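Local coordinates for protein pyruvate-formate lyase-activating enzyme (Bacteroides vulgatus ATCC 8482, PDB 3CAN) that is a pyruvate-formate lyase-activating enzyme of the radical SAM superfamily, whose modelled domain has a parallel beta/alpha fold, at residues A[18-21]-A[22-26]; A[46-49]-A[50-54]; A[84-87]-A[88-92]. All coordinates share one frame; numbering follows the deposited sequence. Where two conformers were deposited one is given.

Contact 1: A[18-21]-A[22-26]; sequences PEFL and IDILK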
ATOM      1  N   PRO A  18      17.207  -9.917  -9.132  1.00 15.05           N
ATOM      2  CA  PRO A  18      16.239 -10.315 -10.152  1.00 15.04           C
ATOM      3  C   PRO A  18      16.006 -11.813 -10.298  1.00 15.24           C
ATOM      4  O   PRO A  18      14.851 -12.230 -10.445  1.00 14.72           O
ATOM      5  CB  PRO A  18      16.809  -9.709 -11.436  1.00 15.69           C
ATOM      6  CG  PRO A  18      18.274  -9.527 -11.151  1.00 15.10           C
ATOM      7  CD  PRO A  18      18.324  -9.157  -9.712  1.00 15.32           C
ATOM      8  N   GLU A  19      17.056 -12.627 -10.235  1.00 14.17           N
ATOM      9  CA  GLU A  19      16.869 -14.078 -10.310  1.00 14.39           C
ATOM     10  C   GLU A  19      16.047 -14.594  -9.120  1.00 14.11           C
ATOM     11  O   GLU A  19      15.130 -15.438  -9.268  1.00 13.92           O
ATOM     12  CB  GLU A  19      18.223 -14.789 -10.360  1.00 14.55           C
ATOM     13  CG  GLU A  19      18.144 -16.284 -10.603  1.00 15.65           C
ATOM     14  CD  GLU A  19      17.749 -16.670 -12.017  1.00 21.52           C
ATOM     15  OE1 GLU A  19      17.856 -15.821 -12.939  1.00 22.67           O
ATOM     16  OE2 GLU A  19      17.339 -17.840 -12.185  1.00 21.60           O
ATOM     17  N   PHE A  20      16.396 -14.094  -7.942  1.00 14.00           N
ATOM     18  CA  PHE A  20      15.677 -14.420  -6.714  1.00 13.89           C
ATOM     19  C   PHE A  20      14.202 -14.008  -6.790  1.00 13.70           C
ATOM     20  O   PHE A  20      13.325 -14.789  -6.432  1.00 13.87           O
ATOM     21  CB  PHE A  20      16.327 -13.721  -5.527  1.00 13.93           C
ATOM     22  CG  PHE A  20      15.614 -13.967  -4.230  1.00 13.13           C
ATOM     23  CD1 PHE A  20      15.674 -15.222  -3.640  1.00 14.17           C
ATOM     24  CD2 PHE A  20      14.867 -12.977  -3.619  1.00 14.84           C
ATOM     25  CE1 PHE A  20      15.015 -15.489  -2.455  1.00 13.73           C
ATOM     26  CE2 PHE A  20      14.193 -13.237  -2.421  1.00 13.81           C
ATOM     27  CZ  PHE A  20      14.269 -14.486  -1.843  1.00 13.91           C
ATOM     28  N   LEU A  21      13.957 -12.785  -7.248  1.00 14.02           N
ATOM     29  CA  LEU A  21      12.586 -12.258  -7.415  1.00 13.82           C
ATOM     30  C   LEU A  21      11.759 -13.192  -8.287  1.00 13.40           C
ATOM     31  O   LEU A  21      10.676 -13.601  -7.909  1.00 14.00           O
ATOM     32  CB  LEU A  21      12.647 -10.871  -8.037  1.00 13.35           C
ATOM     33  CG  LEU A  21      11.346 -10.167  -8.405  1.00 14.91           C
ATOM     34  CD1 LEU A  21      10.480  -9.975  -7.182  1.00 16.94           C
ATOM     35  CD2 LEU A  21      11.666  -8.853  -9.087  1.00 15.38           C
ATOM     36  N   ILE A  22      12.299 -13.568  -9.437  1.00 13.20           N
ATOM     37  CA  ILE A  22      11.592 -14.472 -10.352  1.00 13.39           C
ATOM     38  C   ILE A  22      11.340 -15.841  -9.702  1.00 13.34           C
ATOM     39  O   ILE A  22      10.256 -16.419  -9.837  1.00 12.54           O
ATOM     40  CB  ILE A  22      12.366 -14.623 -11.690  1.00 14.09           C
ATOM     41  CG1 ILE A  22      12.421 -13.282 -12.442  1.00 15.52           C
ATOM     42  CG2 ILE A  22      11.722 -15.698 -12.556  1.00 13.72           C
ATOM     43  CD1 ILE A  22      11.097 -12.719 -12.793  1.00 19.09           C
ATOM     44  N   ASP A  23      12.315 -16.355  -8.955  1.00 13.75           N
ATOM     45  CA  ASP A  23      12.134 -17.620  -8.249  1.00 13.89           C
ATOM     46  C   ASP A  23      10.983 -17.542  -7.230  1.00 13.32           C
ATOM     47  O   ASP A  23      10.129 -18.425  -7.171  1.00 13.31           O
ATOM     48  CB  ASP A  23      13.421 -18.026  -7.547  1.00 14.57           C
ATOM     49  CG  ASP A  23      13.329 -19.402  -6.935  1.00 18.43           C
ATOM     50  OD1 ASP A  23      13.123 -20.377  -7.683  1.00 22.36           O
ATOM     51  OD2 ASP A  23      13.421 -19.490  -5.707  1.00 21.18           O
ATOM     52  N   ILE A  24      10.953 -16.483  -6.439  1.00 13.11           N
ATOM     53  CA  ILE A  24       9.893 -16.325  -5.441  1.00 12.35           C
ATOM     54  C   ILE A  24       8.553 -16.148  -6.143  1.00 12.33           C
ATOM     55  O   ILE A  24       7.556 -16.736  -5.745  1.00 12.50           O
ATOM     56  CB  ILE A  24      10.172 -15.146  -4.509  1.00 12.78           C
ATOM     57  CG1 ILE A  24      11.457 -15.377  -3.693  1.00 12.98           C
ATOM     58  CG2 ILE A  24       8.944 -14.894  -3.593  1.00 12.63           C
ATOM     59  CD1 ILE A  24      11.523 -16.686  -2.900  1.00 13.23           C
ATOM     60  N   LEU A  25       8.526 -15.339  -7.196  1.00 12.10           N
ATOM     61  CA  LEU A  25       7.302 -15.181  -7.987  1.00 12.65           C
ATOM     62  C   LEU A  25       6.795 -16.524  -8.527  1.00 12.44           C
ATOM     63  O   LEU A  25       5.608 -16.824  -8.432  1.00 11.51           O
ATOM     64  CB  LEU A  25       7.535 -14.193  -9.128  1.00 11.91           C
ATOM     65  CG  LEU A  25       7.671 -12.724  -8.716  1.00 13.06           C
ATOM     66  CD1 LEU A  25       8.084 -11.888  -9.939  1.00 11.58           C
ATOM     67  CD2 LEU A  25       6.371 -12.164  -8.127  1.00 12.80           C
ATOM     68  N   LYS A  26       7.691 -17.340  -9.070  1.00 12.91           N
ATOM     69  CA  LYS A  26       7.295 -18.676  -9.534  1.00 13.75           C
ATOM     70  C   LYS A  26       6.694 -19.535  -8.418  1.00 13.39           C
ATOM     71  O   LYS A  26       5.646 -20.159  -8.597  1.00 13.21           O
ATOM     72  CB  LYS A  26       8.475 -19.391 -10.179  1.00 14.54           C
ATOM     73  CG  LYS A  26       8.769 -18.853 -11.562  1.00 16.46           C
ATOM     74  CD  LYS A  26      10.003 -19.444 -12.178  1.00 17.45           C
ATOM     75  CE  LYS A  26      10.113 -19.045 -13.629  1.00 21.14           C
ATOM     76  NZ  LYS A  26      11.406 -19.528 -14.200  1.00 24.30           N
TER
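Phe20 and Ile24, one helical turn apart, meet ring face against methylene: Ile24 CG1 lies 3.7 Å from the centroid of the Phe20 ring and 21° off its normal, a CH-pi contact displaced toward the rim of the ring. The closest ring atom is CZ, 3.5 Å from Ile24 CG1, while Ile24 CD1 reaches past the rim beside CE1 and CZ, 3.7 Å from Phe20 CE1. The torsions make this possible: Phe20 carries its CG opposite the backbone N (chi1 178°), which brings the ring forward along the helix with its face against CG1 of Ile24, and Ile24 keeps that CG1 beside its own N (chi1 -63°). A quarter-turn round the helix, Leu21 and Leu25 run side by side in the same direction, with Leu21 CG 4.0 Å from Leu25 CD1; here Leu25 CG also rests 3.2 Å from Leu21 O, close against the backbone. Both leucines are buried on Phe9 of strand 6-10. The helix thus packs on the sheet as the middle element of the beta-alpha-beta unit made by strand 6-10, helix 18-30 and strand 35-38. Ile22 turns to another flank and touches Glu50 and Val51 of helix 45-53. On the subunit side, Phe20 packs on Gln31 of the second subunit and Ile24 on Ile24 of the second subunit. Four i to i+4 backbone bonds bind the two halves, among them Leu25 N to Leu21 O at 2.9 Å. The looser part is polar: the carboxylates of Glu19 and Asp23, successive along one flank, do not touch, Glu19 OE2 standing 6.7 Å from Asp23 OD1. Glu19 is exposed, and Asp23 OD2 instead forms a salt bridge with Arg27, one turn further along the helix.

Contact 2: A[46-49]-A[50-54]; sequences ETVD and EVMRN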
ATOM      1  N   GLU A  46      14.696  -7.338 -20.739  1.00 24.96           N
ATOM      2  CA  GLU A  46      14.469  -8.796 -20.641  1.00 25.58           C
ATOM      3  C   GLU A  46      13.950  -9.167 -19.243  1.00 24.27           C
ATOM      4  O   GLU A  46      13.175 -10.114 -19.098  1.00 24.44           O
ATOM      5  CB  GLU A  46      15.721  -9.636 -21.000  1.00 26.04           C
ATOM      6  CG  GLU A  46      16.613 -10.046 -19.809  1.00 28.75           C
ATOM      7  CD  GLU A  46      17.530 -11.258 -20.082  1.00 29.64           C
ATOM      8  OE1 GLU A  46      18.039 -11.433 -21.218  1.00 34.93           O
ATOM      9  OE2 GLU A  46      17.768 -12.033 -19.126  1.00 36.21           O
ATOM     10  N   THR A  47      14.371  -8.424 -18.223  1.00 23.11           N
ATOM     11  CA  THR A  47      13.911  -8.697 -16.863  1.00 22.40           C
ATOM     12  C   THR A  47      12.466  -8.261 -16.664  1.00 21.53           C
ATOM     13  O   THR A  47      11.700  -8.956 -16.008  1.00 20.34           O
ATOM     14  CB  THR A  47      14.783  -8.026 -15.801  1.00 23.20           C
ATOM     15  OG1 THR A  47      16.160  -8.329 -16.070  1.00 23.27           O
ATOM     16  CG2 THR A  47      14.390  -8.551 -14.402  1.00 22.46           C
ATOM     17  N   VAL A  48      12.099  -7.116 -17.228  1.00 20.03           N
ATOM     18  CA  VAL A  48      10.707  -6.671 -17.187  1.00 20.18           C
ATOM     19  C   VAL A  48       9.836  -7.742 -17.845  1.00 19.47           C
ATOM     20  O   VAL A  48       8.807  -8.107 -17.327  1.00 19.21           O
ATOM     21  CB  VAL A  48      10.503  -5.318 -17.894  1.00 20.38           C
ATOM     22  CG1 VAL A  48       9.013  -4.933 -17.910  1.00 20.91           C
ATOM     23  CG2 VAL A  48      11.346  -4.221 -17.217  1.00 20.69           C
ATOM     24  N   ASP A  49      10.271  -8.259 -18.987  1.00 19.47           N
ATOM     25  CA  ASP A  49       9.515  -9.307 -19.686  1.00 19.29           C
ATOM     26  C   ASP A  49       9.350 -10.567 -18.832  1.00 19.05           C
ATOM     27  O   ASP A  49       8.249 -11.139 -18.766  1.00 18.76           O
ATOM     28  CB  ASP A  49      10.205  -9.679 -21.003  1.00 19.35           C
ATOM     29  CG  ASP A  49      10.125  -8.588 -22.044  1.00 21.00           C
ATOM     30  OD1 ASP A  49       9.382  -7.605 -21.852  1.00 23.25           O
ATOM     31  OD2 ASP A  49      10.820  -8.728 -23.079  1.00 21.74           O
ATOM     32  N   GLU A  50      10.425 -10.995 -18.172  1.00 18.81           N
ATOM     33  CA  GLU A  50      10.375 -12.195 -17.333  0.50 18.65           C
ATOM     34  C   GLU A  50       9.502 -11.978 -16.099  1.00 18.09           C
ATOM     35  O   GLU A  50       8.783 -12.876 -15.690  1.00 17.97           O
ATOM     36  CB  GLU A  50      11.778 -12.646 -16.916  0.50 18.90           C
ATOM     37  CG  GLU A  50      11.828 -13.998 -16.178  0.50 19.71           C
ATOM     38  CD  GLU A  50      11.382 -15.192 -17.028  0.50 21.67           C
ATOM     39  OE1 GLU A  50      11.402 -15.103 -18.275  0.50 20.94           O
ATOM     40  OE2 GLU A  50      11.012 -16.233 -16.436  0.50 24.33           O
ATOM     41  N   VAL A  51       9.568 -10.788 -15.503  1.00 17.64           N
ATOM     42  CA  VAL A  51       8.678 -10.454 -14.380  1.00 17.70           C
ATOM     43  C   VAL A  51       7.211 -10.543 -14.818  1.00 17.50           C
ATOM     44  O   VAL A  51       6.393 -11.159 -14.141  1.00 16.80           O
ATOM     45  CB  VAL A  51       8.971  -9.062 -13.787  1.00 17.77           C
ATOM     46  CG1 VAL A  51       7.836  -8.641 -12.827  1.00 18.20           C
ATOM     47  CG2 VAL A  51      10.319  -9.082 -13.042  1.00 18.28           C
HETATM   48  N   MSE A  52       6.884  -9.984 -15.981  1.00 17.84           N
HETATM   49  CA  MSE A  52       5.511 -10.072 -16.499  1.00 17.96           C
HETATM   50  C   MSE A  52       5.036 -11.517 -16.715  1.00 18.03           C
HETATM   51  O   MSE A  52       3.867 -11.823 -16.523  1.00 18.54           O
HETATM   52  CB  MSE A  52       5.362  -9.258 -17.782  1.00 17.98           C
HETATM   53  CG  MSE A  52       5.362  -7.765 -17.567  1.00 18.34           C
HETATM   54 SE   MSE A  52       4.894  -6.771 -19.180  0.80 21.13          SE
HETATM   55  CE  MSE A  52       6.520  -7.044 -20.193  1.00 19.53           C
ATOM     56  N   ARG A  53       5.938 -12.417 -17.089  1.00 17.06           N
ATOM     57  CA  ARG A  53       5.570 -13.812 -17.235  1.00 17.39           C
ATOM     58  C   ARG A  53       5.239 -14.492 -15.902  1.00 16.89           C
ATOM     59  O   ARG A  53       4.637 -15.575 -15.887  1.00 16.46           O
ATOM     60  CB  ARG A  53       6.682 -14.577 -17.951  1.00 17.69           C
ATOM     61  CG  ARG A  53       6.737 -14.293 -19.430  1.00 19.62           C
ATOM     62  CD  ARG A  53       7.627 -15.294 -20.143  1.00 21.74           C
ATOM     63  NE  ARG A  53       9.014 -14.876 -20.098  1.00 26.75           N
ATOM     64  CZ  ARG A  53       9.576 -14.017 -20.950  1.00 27.12           C
ATOM     65  NH1 ARG A  53      10.844 -13.689 -20.802  1.00 26.35           N
ATOM     66  NH2 ARG A  53       8.887 -13.473 -21.950  1.00 30.86           N
ATOM     67  N   ASN A  54       5.600 -13.847 -14.790  1.00 15.26           N
ATOM     68  CA  ASN A  54       5.501 -14.464 -13.477  1.00 15.54           C
ATOM     69  C   ASN A  54       4.789 -13.587 -12.448  1.00 14.98           C
ATOM     70  O   ASN A  54       5.063 -13.663 -11.252  1.00 14.17           O
ATOM     71  CB  ASN A  54       6.894 -14.852 -12.999  1.00 15.24           C
ATOM     72  CG  ASN A  54       7.530 -15.920 -13.887  1.00 15.81           C
ATOM     73  OD1 ASN A  54       7.144 -17.098 -13.840  1.00 16.78           O
ATOM     74  ND2 ASN A  54       8.486 -15.506 -14.715  1.00 15.57           N
TER
HETATM   75  O   HOH W   1      13.148 -12.264 -20.965  1.00 42.55           O
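The flat guanidinium of Arg53 lies with one face over Asp49 O, which sits 3.8 Å from its plane beneath the centre, while its edge is turned to Glu50 OE1 and a water. In the Glu50 conformer given, NE and NH1 approach OE1 side-on, both gripping that single oxygen, with Arg53 NH1 2.9 Å from Glu50 OE1 in a salt bridge; in the second conformer this grip may not hold. The two bonds differ at the acceptor: NH1 comes nearly in line with the C-O bond of Glu50, NE from 50° above the carboxylate plane. A bend at chi3 (-85°) folds the arginine back over the helix end. The edge water donates to Glu46 O and accepts weakly from Arg53 NH1, linking Arg53 back to the first turn. The carboxamide of Asn54 gives ND2 to Glu50 O at 2.8 Å; its weak second bond, to Glu50 OE2, again depends on the conformer. Round the helix, the selenomethionine Met52 brings CE to 4.0 Å from Val48 CG1 and 3.4 Å from Asp49 OD1. The Asp49 carboxylate has its main partner outside, a salt bridge from OD2 to Arg87. Val51 packs on Leu58 of strand 57-61, and Val48 on helix 79-90. The Arg53 and Asn54 bonds to Glu50 thus gather at the C-terminal end of helix 45-53, the connecting helix of a right-handed beta-alpha-beta crossover between parallel strands 35-38 and 57-61.

Contact 3: A[84-87]-A[88-92]; sequences NIRR and VAEAD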
ATOM      1  N   ASN A  84      10.077   2.092 -19.216  1.00 21.60           N
ATOM      2  CA  ASN A  84       9.447   0.912 -18.604  1.00 22.16           C
ATOM      3  C   ASN A  84       7.926   0.940 -18.659  1.00 21.68           C
ATOM      4  O   ASN A  84       7.278  -0.094 -18.878  1.00 21.64           O
ATOM      5  CB  ASN A  84       9.888   0.761 -17.145  1.00 22.84           C
ATOM      6  CG  ASN A  84      11.293   0.205 -17.013  1.00 25.41           C
ATOM      7  OD1 ASN A  84      11.878  -0.275 -17.996  1.00 31.48           O
ATOM      8  ND2 ASN A  84      11.872   0.316 -15.808  1.00 23.50           N
ATOM      9  N   ILE A  85       7.351   2.114 -18.444  1.00 19.89           N
ATOM     10  CA  ILE A  85       5.913   2.255 -18.530  1.00 19.32           C
ATOM     11  C   ILE A  85       5.480   1.975 -19.961  1.00 19.00           C
ATOM     12  O   ILE A  85       4.522   1.238 -20.193  1.00 19.05           O
ATOM     13  CB  ILE A  85       5.414   3.648 -18.068  1.00 18.94           C
ATOM     14  CG1 ILE A  85       5.749   3.879 -16.586  1.00 19.35           C
ATOM     15  CG2 ILE A  85       3.927   3.763 -18.325  1.00 19.63           C
ATOM     16  CD1 ILE A  85       5.578   5.317 -16.126  1.00 17.90           C
ATOM     17  N   ARG A  86       6.200   2.535 -20.936  1.00 19.08           N
ATOM     18  CA  ARG A  86       5.867   2.267 -22.332  1.00 19.49           C
ATOM     19  C   ARG A  86       5.985   0.774 -22.648  1.00 19.78           C
ATOM     20  O   ARG A  86       5.132   0.220 -23.335  1.00 18.63           O
ATOM     21  CB  ARG A  86       6.748   3.084 -23.279  1.00 19.56           C
ATOM     22  CG  ARG A  86       6.358   2.963 -24.749  1.00 19.94           C
ATOM     23  CD  ARG A  86       7.076   4.017 -25.591  1.00 20.35           C
ATOM     24  NE  ARG A  86       6.571   5.358 -25.314  1.00 19.68           N
ATOM     25  CZ  ARG A  86       5.426   5.843 -25.782  1.00 22.22           C
ATOM     26  NH1 ARG A  86       4.650   5.121 -26.590  1.00 24.93           N
ATOM     27  NH2 ARG A  86       5.059   7.063 -25.458  1.00 22.24           N
ATOM     28  N   ARG A  87       7.026   0.122 -22.129  1.00 20.11           N
ATOM     29  CA  ARG A  87       7.224  -1.297 -22.428  1.00 20.86           C
ATOM     30  C   ARG A  87       6.077  -2.157 -21.907  1.00 20.46           C
ATOM     31  O   ARG A  87       5.600  -3.047 -22.621  1.00 20.25           O
ATOM     32  CB  ARG A  87       8.560  -1.817 -21.902  1.00 21.46           C
ATOM     33  CG  ARG A  87       8.971  -3.099 -22.624  1.00 22.74           C
ATOM     34  CD  ARG A  87      10.310  -3.625 -22.177  1.00 23.22           C
ATOM     35  NE  ARG A  87      10.625  -4.881 -22.868  1.00 24.56           N
ATOM     36  CZ  ARG A  87      11.164  -4.966 -24.088  1.00 25.72           C
ATOM     37  NH1 ARG A  87      11.404  -6.160 -24.621  1.00 23.83           N
ATOM     38  NH2 ARG A  87      11.478  -3.872 -24.778  1.00 26.56           N
ATOM     39  N   VAL A  88       5.633  -1.897 -20.682  1.00 19.89           N
ATOM     40  CA  VAL A  88       4.522  -2.636 -20.109  0.50 19.80           C
ATOM     41  C   VAL A  88       3.233  -2.389 -20.900  1.00 19.42           C
ATOM     42  O   VAL A  88       2.482  -3.326 -21.198  1.00 19.12           O
ATOM     43  CB  VAL A  88       4.348  -2.289 -18.625  0.50 19.79           C
ATOM     44  CG1 VAL A  88       3.198  -3.072 -18.015  0.50 19.38           C
ATOM     45  CG2 VAL A  88       5.669  -2.569 -17.871  0.50 19.11           C
ATOM     46  N   ALA A  89       2.995  -1.131 -21.255  1.00 19.15           N
ATOM     47  CA  ALA A  89       1.826  -0.771 -22.056  1.00 19.49           C
ATOM     48  C   ALA A  89       1.825  -1.484 -23.413  1.00 19.65           C
ATOM     49  O   ALA A  89       0.782  -2.004 -23.862  1.00 19.03           O
ATOM     50  CB  ALA A  89       1.772   0.735 -22.243  1.00 18.82           C
ATOM     51  N   GLU A  90       2.992  -1.513 -24.067  1.00 19.41           N
ATOM     52  CA  GLU A  90       3.121  -2.157 -25.387  1.00 19.87           C
ATOM     53  C   GLU A  90       2.993  -3.683 -25.317  1.00 19.71           C
ATOM     54  O   GLU A  90       2.649  -4.336 -26.312  1.00 19.67           O
ATOM     55  CB  GLU A  90       4.454  -1.779 -26.047  1.00 20.09           C
ATOM     56  CG  GLU A  90       4.490  -0.341 -26.541  1.00 21.03           C
ATOM     57  CD  GLU A  90       5.837   0.084 -27.115  1.00 22.17           C
ATOM     58  OE1 GLU A  90       6.826  -0.678 -27.017  1.00 27.40           O
ATOM     59  OE2 GLU A  90       5.906   1.200 -27.661  1.00 24.70           O
ATOM     60  N   ALA A  91       3.271  -4.237 -24.142  1.00 18.96           N
ATOM     61  CA  ALA A  91       3.104  -5.662 -23.871  1.00 19.11           C
ATOM     62  C   ALA A  91       1.654  -6.042 -23.568  1.00 19.15           C
ATOM     63  O   ALA A  91       1.368  -7.217 -23.380  1.00 19.42           O
ATOM     64  CB  ALA A  91       4.001  -6.073 -22.713  1.00 18.74           C
ATOM     65  N   ASP A  92       0.755  -5.056 -23.535  1.00 19.28           N
ATOM     66  CA  ASP A  92      -0.660  -5.242 -23.224  1.00 19.30           C
ATOM     67  C   ASP A  92      -0.868  -5.958 -21.885  1.00 18.96           C
ATOM     68  O   ASP A  92      -1.633  -6.906 -21.788  1.00 19.41           O
ATOM     69  CB  ASP A  92      -1.375  -5.989 -24.354  1.00 20.12           C
ATOM     70  CG  ASP A  92      -2.891  -5.904 -24.248  1.00 21.30           C
ATOM     71  OD1 ASP A  92      -3.414  -4.916 -23.680  1.00 23.17           O
ATOM     72  OD2 ASP A  92      -3.555  -6.819 -24.763  1.00 24.88           O
TER
HETATM   73  O   HOH W   2       4.011   2.690 -27.631  1.00 47.01           O
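Arg86 and Glu90, four residues apart, do not bond directly; a water probably links them. Arg86 NH1 donates to this water at 2.7 Å, in the guanidinium plane, but the water's approach to Glu90 OE2 is too short to be taken at face value, and that leg is doubtful. NH1 and OE2 themselves stay 4.3 Å apart, beyond a salt bridge. Glu90 OE2 lies instead against the aliphatic stem, 3.4 Å from Arg86 CG. The arginine bends at chi3 (-70°), and its guanidinium plane is turned 64° from the carboxylate. Backbone acceptors are taken in order: Val88 N bonds Asn84 O, Ala89 N bonds Ile85 O, and Glu90 N bonds Arg86 O at 2.8 Å. Ala91 N reaches Arg87 O at 3.0 Å but less straight, at 136°, as the helix ends. Asp92 has positive phi and closes a Schellman motif, its N bonding Ala89 O at 3.1 Å. The buried Asn84 amide spends ND2 on Leu42 O and Thr40 O in the loop after strand 35-38. Arg87, whose partner is Asp49 of helix 45-53, and Asp92, paired with Arg124, are tied to other parts of the fold, whereas the attraction between Arg86 and Glu90 is probably modest at their separation.

Each contact is a stretch of a separate helix, 18-30, 45-53 and 79-90, of one parallel beta/alpha fold, in series along the chain. Contacts 1 and 2 have centres about 10 Å apart and touch directly: Leu25 CB meets Asn54 O at 3.3 Å, and Ile22 CD1 lies 3.7 Å from Glu50 CG. Contacts 2 and 3, about 11 Å between centres, are joined by the salt bridge of Asp49 OD2 with Arg87 NH1 at 3.1 Å and by Met52 CE packing 3.7 Å from Ala91 CB. Contacts 1 and 3 do not meet, their nearest atoms being about 11 Å apart, so helix 45-53 stands between helices 18-30 and 79-90 and touches both.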